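Local coordinates for protein 2'-deoxycytidine 5'-triphosphate deaminase (Agrobacterium tumefaciens, PDB 2R9Q) that probably catalyses the hydrolytic deamination of dCTP to dUTP, releasing ammonia, at residues L45-K50 with S161-I166; V78-G83 with I155-G160. One frame throughout, in Å; residues are numbered along the deposited sequence.

Contact 1: L45-K50 with S161-I166; sequences LRLGSK and SRLSQI
L47 reaches over the start of segment 161-166. CB and then CG pass S161 O, CG at 3.6 Å. CD1 then touches S161 CB at 3.8 Å and L163 CD1 at 4.0 Å. CD2 also approaches L163 CD1, and the two leucine side chains cross at about a right angle. CG is anti to the carbonyl carbon of L47 (chi1 -49°), which turns it toward S161, and chi2, near 180°, sets the methyls. The backbones are tied at two points. L47 N donates to S161 O at 3.0 Å, and L45 N donates to S164 O at 3.0 Å. Between them, water 1 donates to L45 O and accepts from L163 N, bridging the two backbones. L45 CD2 packs on I166 CG2 at 3.8 Å. On the other face, R46 and R162 run side by side, CG to CG, with guanidinium planes 85° apart. R46 is held by S29 and E98, and R162 by D34, D36 and D44. The contact is buried where strand 42-46 pairs antiparallel with strand 162-170, and strands 91-101, 121-127 and 143-150 cover L45.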
loop_
_atom_site.group_PDB
_atom_site.type_symbol
_atom_site.label_atom_id
_atom_site.label_comp_id
_atom_site.label_asym_id
_atom_site.label_seq_id
_atom_site.Cartn_x
_atom_site.Cartn_y
_atom_site.Cartn_z
ATOM N N LEU B 45 27.594 -2.368 -17.625
ATOM C CA LEU B 45 28.307 -2.108 -16.398
ATOM C C LEU B 45 28.033 -3.240 -15.421
ATOM O O LEU B 45 26.920 -3.731 -15.330
ATOM C CB LEU B 45 27.872 -0.768 -15.790
ATOM C CG LEU B 45 28.076 0.503 -16.602
ATOM C CD1 LEU B 45 27.216 1.625 -15.975
ATOM C CD2 LEU B 45 29.563 0.860 -16.688
ATOM N N ARG B 46 29.061 -3.640 -14.694
ATOM C CA ARG B 46 28.995 -4.753 -13.787
ATOM C C ARG B 46 29.132 -4.279 -12.359
ATOM O O ARG B 46 29.937 -3.420 -12.064
ATOM C CB ARG B 46 30.129 -5.753 -14.064
ATOM C CG ARG B 46 30.149 -6.397 -15.430
ATOM C CD ARG B 46 31.371 -7.266 -15.613
ATOM N NE ARG B 46 32.612 -6.499 -15.806
ATOM C CZ ARG B 46 33.792 -7.053 -16.096
ATOM N NH1 ARG B 46 34.867 -6.299 -16.237
ATOM N NH2 ARG B 46 33.904 -8.359 -16.256
ATOM N N LEU B 47 28.359 -4.904 -11.485
ATOM C CA LEU B 47 28.478 -4.737 -10.040
ATOM C C LEU B 47 29.799 -5.261 -9.494
ATOM O O LEU B 47 30.321 -6.324 -9.918
ATOM C CB LEU B 47 27.332 -5.449 -9.286
ATOM C CG LEU B 47 25.877 -5.232 -9.723
ATOM C CD1 LEU B 47 24.920 -5.913 -8.740
ATOM C CD2 LEU B 47 25.570 -3.760 -9.915
ATOM N N GLY B 48 30.325 -4.482 -8.561
ATOM C CA GLY B 48 31.444 -4.876 -7.723
ATOM C C GLY B 48 31.023 -5.873 -6.634
ATOM O O GLY B 48 29.952 -6.467 -6.704
ATOM N N SER B 49 31.902 -6.048 -5.650
ATOM C CA SER B 49 31.749 -7.036 -4.569
ATOM C C SER B 49 30.960 -6.597 -3.310
ATOM O O SER B 49 30.667 -7.424 -2.471
ATOM C CB SER B 49 33.141 -7.485 -4.122
ATOM O OG SER B 49 33.899 -7.980 -5.215
ATOM N N LYS B 50 30.648 -5.308 -3.181
ATOM C CA LYS B 50 29.976 -4.768 -2.005
ATOM C C LYS B 50 28.737 -3.967 -2.451
ATOM O O LYS B 50 28.806 -3.161 -3.402
ATOM C CB LYS B 50 30.858 -3.765 -1.249
ATOM C CG LYS B 50 32.150 -4.164 -0.522
ATOM C CD LYS B 50 32.545 -2.855 0.349
ATOM C CE LYS B 50 33.847 -2.912 1.318
ATOM N NZ LYS B 50 33.820 -1.859 2.519
ATOM N N SER B 161 27.007 -8.798 -12.032
ATOM C CA SER B 161 25.657 -8.582 -12.531
ATOM C C SER B 161 25.615 -7.315 -13.369
ATOM O O SER B 161 26.298 -6.346 -13.078
ATOM C CB SER B 161 24.620 -8.566 -11.397
ATOM O OG SER B 161 24.500 -9.827 -10.768
ATOM N N ARG B 162 24.845 -7.360 -14.445
ATOM C CA ARG B 162 24.779 -6.263 -15.396
ATOM C C ARG B 162 23.363 -5.755 -15.429
ATOM O O ARG B 162 22.500 -6.435 -15.898
ATOM C CB ARG B 162 25.235 -6.747 -16.759
ATOM C CG ARG B 162 26.728 -6.941 -16.819
ATOM C CD ARG B 162 27.170 -8.069 -17.691
ATOM N NE ARG B 162 26.686 -7.873 -19.043
ATOM C CZ ARG B 162 27.067 -8.552 -20.122
ATOM N NH1 ARG B 162 27.979 -9.497 -20.056
ATOM N NH2 ARG B 162 26.530 -8.260 -21.297
ATOM N N LEU B 163 23.121 -4.573 -14.873
ATOM C CA LEU B 163 21.760 -4.020 -14.814
ATOM C C LEU B 163 21.615 -2.784 -15.692
ATOM O O LEU B 163 20.533 -2.452 -16.161
ATOM C CB LEU B 163 21.347 -3.758 -13.380
ATOM C CG LEU B 163 21.141 -4.892 -12.353
ATOM C CD1 LEU B 163 22.459 -5.490 -11.882
ATOM C CD2 LEU B 163 20.428 -4.350 -11.129
ATOM N N SER B 164 22.747 -2.196 -16.022
ATOM C CA SER B 164 22.808 -0.891 -16.614
ATOM C C SER B 164 23.799 -0.851 -17.746
ATOM O O SER B 164 24.647 -1.710 -17.855
ATOM C CB SER B 164 23.225 0.078 -15.522
ATOM O OG SER B 164 23.066 1.393 -15.947
ATOM N N GLN B 165 23.678 0.159 -18.593
ATOM C CA GLN B 165 24.656 0.421 -19.649
ATOM C C GLN B 165 24.967 1.909 -19.880
ATOM O O GLN B 165 24.151 2.785 -19.631
ATOM C CB GLN B 165 24.283 -0.271 -20.947
ATOM C CG GLN B 165 22.906 -0.114 -21.381
ATOM C CD GLN B 165 22.541 -1.043 -22.502
ATOM O OE1 GLN B 165 21.672 -0.724 -23.308
ATOM N NE2 GLN B 165 23.212 -2.189 -22.588
ATOM N N ILE B 166 26.196 2.149 -20.333
ATOM C CA ILE B 166 26.737 3.475 -20.570
ATOM C C ILE B 166 27.050 3.661 -22.079
ATOM O O ILE B 166 27.708 2.825 -22.701
ATOM C CB ILE B 166 27.963 3.721 -19.640
ATOM C CG1 ILE B 166 28.459 5.167 -19.706
ATOM C CG2 ILE B 166 29.116 2.788 -19.935
ATOM C CD1 ILE B 166 29.603 5.410 -18.771
HETATM O O HOH W 1 25.209 -3.276 -13.388
#

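Contact 2: V78-G83 with I155-G160; sequences VDLSQG and IVVRRG
L80 lays its branched end against V157, with CD2 3.9 Å from V157 CG2 and CD1 slightly farther off. The two side chains cross obliquely. L80 belongs to the turn that joins strand 76-79 to strand 84-86, and that turn begins with an Asx turn. D79 OD1 accepts from S81 N, which meets it from above the carboxylate plane, and from S81 OG at 2.6 Å on its syn lone pair. Two bonds on one oxygen thus fix the first bend. The turn packs on the chain leaving strand 155-157, the middle strand of a small three-stranded sheet in the N-terminal family region. R159 N donates to L80 O at 2.9 Å. The same oxygen lies 3.3 Å from R158 CB. V94 and A51 also touch L80, so the leucine faces the interior of the domain.

R158 holds the second half of the turn. CG sits between its backbone N and carbonyl carbon (chi1 58°), and a bend at chi3 (62°) brings NE round to the turn. The far end of R158 has other partners: NH1 forms salt bridges with D229 and D231. The guanidinium therefore joins the turn to the chain around strand 228-229. G83 CA makes a CH...O contact with V157 O at 3.2 Å. At the edge of the guanidinium, R158 NE gives a nearly straight bond (168°) to Q82 O at 3.0 Å, while NH2 donates to water 2 at 2.9 Å in the same plane.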
loop_
_atom_site.group_PDB
_atom_site.type_symbol
_atom_site.label_atom_id
_atom_site.label_comp_id
_atom_site.label_asym_id
_atom_site.label_seq_id
_atom_site.Cartn_x
_atom_site.Cartn_y
_atom_site.Cartn_z
ATOM N N VAL B 78 26.610 -5.101 2.361
ATOM C CA VAL B 78 26.193 -6.405 1.879
ATOM C C VAL B 78 27.277 -6.945 0.933
ATOM O O VAL B 78 27.733 -6.250 0.043
ATOM C CB VAL B 78 24.856 -6.264 1.128
ATOM C CG1 VAL B 78 24.352 -7.620 0.655
ATOM C CG2 VAL B 78 23.826 -5.531 2.004
ATOM N N ASP B 79 27.692 -8.180 1.137
ATOM C CA ASP B 79 28.672 -8.790 0.272
ATOM C C ASP B 79 27.984 -9.452 -0.909
ATOM O O ASP B 79 27.051 -10.245 -0.739
ATOM C CB ASP B 79 29.532 -9.776 1.053
ATOM C CG ASP B 79 30.238 -10.783 0.162
ATOM O OD1 ASP B 79 31.235 -10.417 -0.515
ATOM O OD2 ASP B 79 29.783 -11.958 0.146
ATOM N N LEU B 80 28.445 -9.106 -2.106
ATOM C CA LEU B 80 27.890 -9.679 -3.339
ATOM C C LEU B 80 28.777 -10.758 -3.978
ATOM O O LEU B 80 28.523 -11.210 -5.108
ATOM C CB LEU B 80 27.636 -8.586 -4.351
ATOM C CG LEU B 80 26.736 -7.434 -3.939
ATOM C CD1 LEU B 80 26.590 -6.527 -5.149
ATOM C CD2 LEU B 80 25.400 -7.926 -3.390
ATOM N N SER B 81 29.812 -11.180 -3.269
ATOM C CA SER B 81 30.720 -12.219 -3.806
ATOM C C SER B 81 30.014 -13.504 -4.238
ATOM O O SER B 81 30.419 -14.112 -5.222
ATOM C CB SER B 81 31.821 -12.547 -2.801
ATOM O OG SER B 81 32.599 -11.387 -2.555
ATOM N N GLN B 82 28.963 -13.895 -3.517
ATOM C CA GLN B 82 28.154 -15.080 -3.867
ATOM C C GLN B 82 26.785 -14.700 -4.433
ATOM O O GLN B 82 26.337 -15.293 -5.410
ATOM C CB GLN B 82 27.962 -16.039 -2.661
ATOM C CG GLN B 82 29.217 -16.900 -2.291
ATOM C CD GLN B 82 30.008 -17.435 -3.507
ATOM O OE1 GLN B 82 31.169 -17.070 -3.706
ATOM N NE2 GLN B 82 29.380 -18.285 -4.313
ATOM N N GLY B 83 26.128 -13.716 -3.821
ATOM C CA GLY B 83 24.775 -13.374 -4.195
ATOM C C GLY B 83 23.965 -12.878 -3.025
ATOM O O GLY B 83 23.851 -13.547 -2.016
ATOM N N ILE B 155 15.053 -9.329 -6.023
ATOM C CA ILE B 155 16.063 -9.807 -6.964
ATOM C C ILE B 155 17.293 -10.344 -6.276
ATOM O O ILE B 155 17.577 -9.979 -5.159
ATOM C CB ILE B 155 16.395 -8.772 -8.043
ATOM C CG1 ILE B 155 17.049 -7.518 -7.466
ATOM C CG2 ILE B 155 15.145 -8.457 -8.888
ATOM C CD1 ILE B 155 17.765 -6.639 -8.504
ATOM N N VAL B 156 17.989 -11.269 -6.931
ATOM C CA VAL B 156 19.342 -11.649 -6.505
ATOM C C VAL B 156 20.393 -11.142 -7.502
ATOM O O VAL B 156 20.258 -11.318 -8.714
ATOM C CB VAL B 156 19.516 -13.194 -6.111
ATOM C CG1 VAL B 156 18.511 -14.061 -6.821
ATOM C CG2 VAL B 156 20.937 -13.685 -6.379
ATOM N N VAL B 157 21.414 -10.498 -6.941
ATOM C CA VAL B 157 22.550 -9.918 -7.664
ATOM C C VAL B 157 23.863 -10.345 -7.045
ATOM O O VAL B 157 23.915 -10.776 -5.906
ATOM C CB VAL B 157 22.495 -8.343 -7.754
ATOM C CG1 VAL B 157 21.144 -7.892 -8.302
ATOM C CG2 VAL B 157 22.868 -7.657 -6.409
ATOM N N ARG B 158 24.930 -10.208 -7.806
ATOM C CA ARG B 158 26.248 -10.552 -7.350
ATOM C C ARG B 158 27.294 -9.805 -8.145
ATOM O O ARG B 158 26.979 -9.082 -9.097
ATOM C CB ARG B 158 26.480 -12.055 -7.496
ATOM C CG ARG B 158 26.299 -12.560 -8.935
ATOM C CD ARG B 158 26.481 -14.022 -9.019
ATOM N NE ARG B 158 25.506 -14.753 -8.226
ATOM C CZ ARG B 158 24.272 -15.028 -8.623
ATOM N NH1 ARG B 158 23.838 -14.616 -9.796
ATOM N NH2 ARG B 158 23.457 -15.723 -7.840
ATOM N N ARG B 159 28.553 -10.020 -7.759
ATOM C CA ARG B 159 29.683 -9.465 -8.475
ATOM C C ARG B 159 29.558 -9.928 -9.920
ATOM O O ARG B 159 29.386 -11.100 -10.184
ATOM C CB ARG B 159 30.998 -9.878 -7.846
ATOM C CG ARG B 159 32.191 -9.279 -8.529
ATOM C CD ARG B 159 33.504 -9.836 -8.028
ATOM N NE ARG B 159 34.628 -9.381 -8.868
ATOM C CZ ARG B 159 35.238 -8.198 -8.757
ATOM N NH1 ARG B 159 34.866 -7.312 -7.833
ATOM N NH2 ARG B 159 36.238 -7.891 -9.567
ATOM N N GLY B 160 29.596 -8.969 -10.832
ATOM C CA GLY B 160 29.404 -9.220 -12.242
ATOM C C GLY B 160 28.048 -8.923 -12.849
ATOM O O GLY B 160 27.948 -8.819 -14.046
HETATM O O HOH W 2 23.265 -16.701 -5.149
#

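The centres of the two contacts lie about 10 Å apart, within the N-terminal dCTP deaminase domain. Along the chain the order is 45-50, 78-83, 155-160, 161-166, so both segments of contact 2 fall between those of contact 1. Segments 155-160 and 161-166 are continuous, and strand 155-157 is followed, after the short link 158-161, by strand 162-170. The contacts also touch: S49 O lies 2.8 Å from L80 N, a probable hydrogen bond, and L47 CD1 packs on V157 CG2 at 3.6 Å. Three sheets meet here: that of 84-86, 155-157 and 228-229, that containing 42-46 and 162-170, and that containing 76-79, 50-54 and 91-101. The turn after 76-79 and the link 158-161 bring them together.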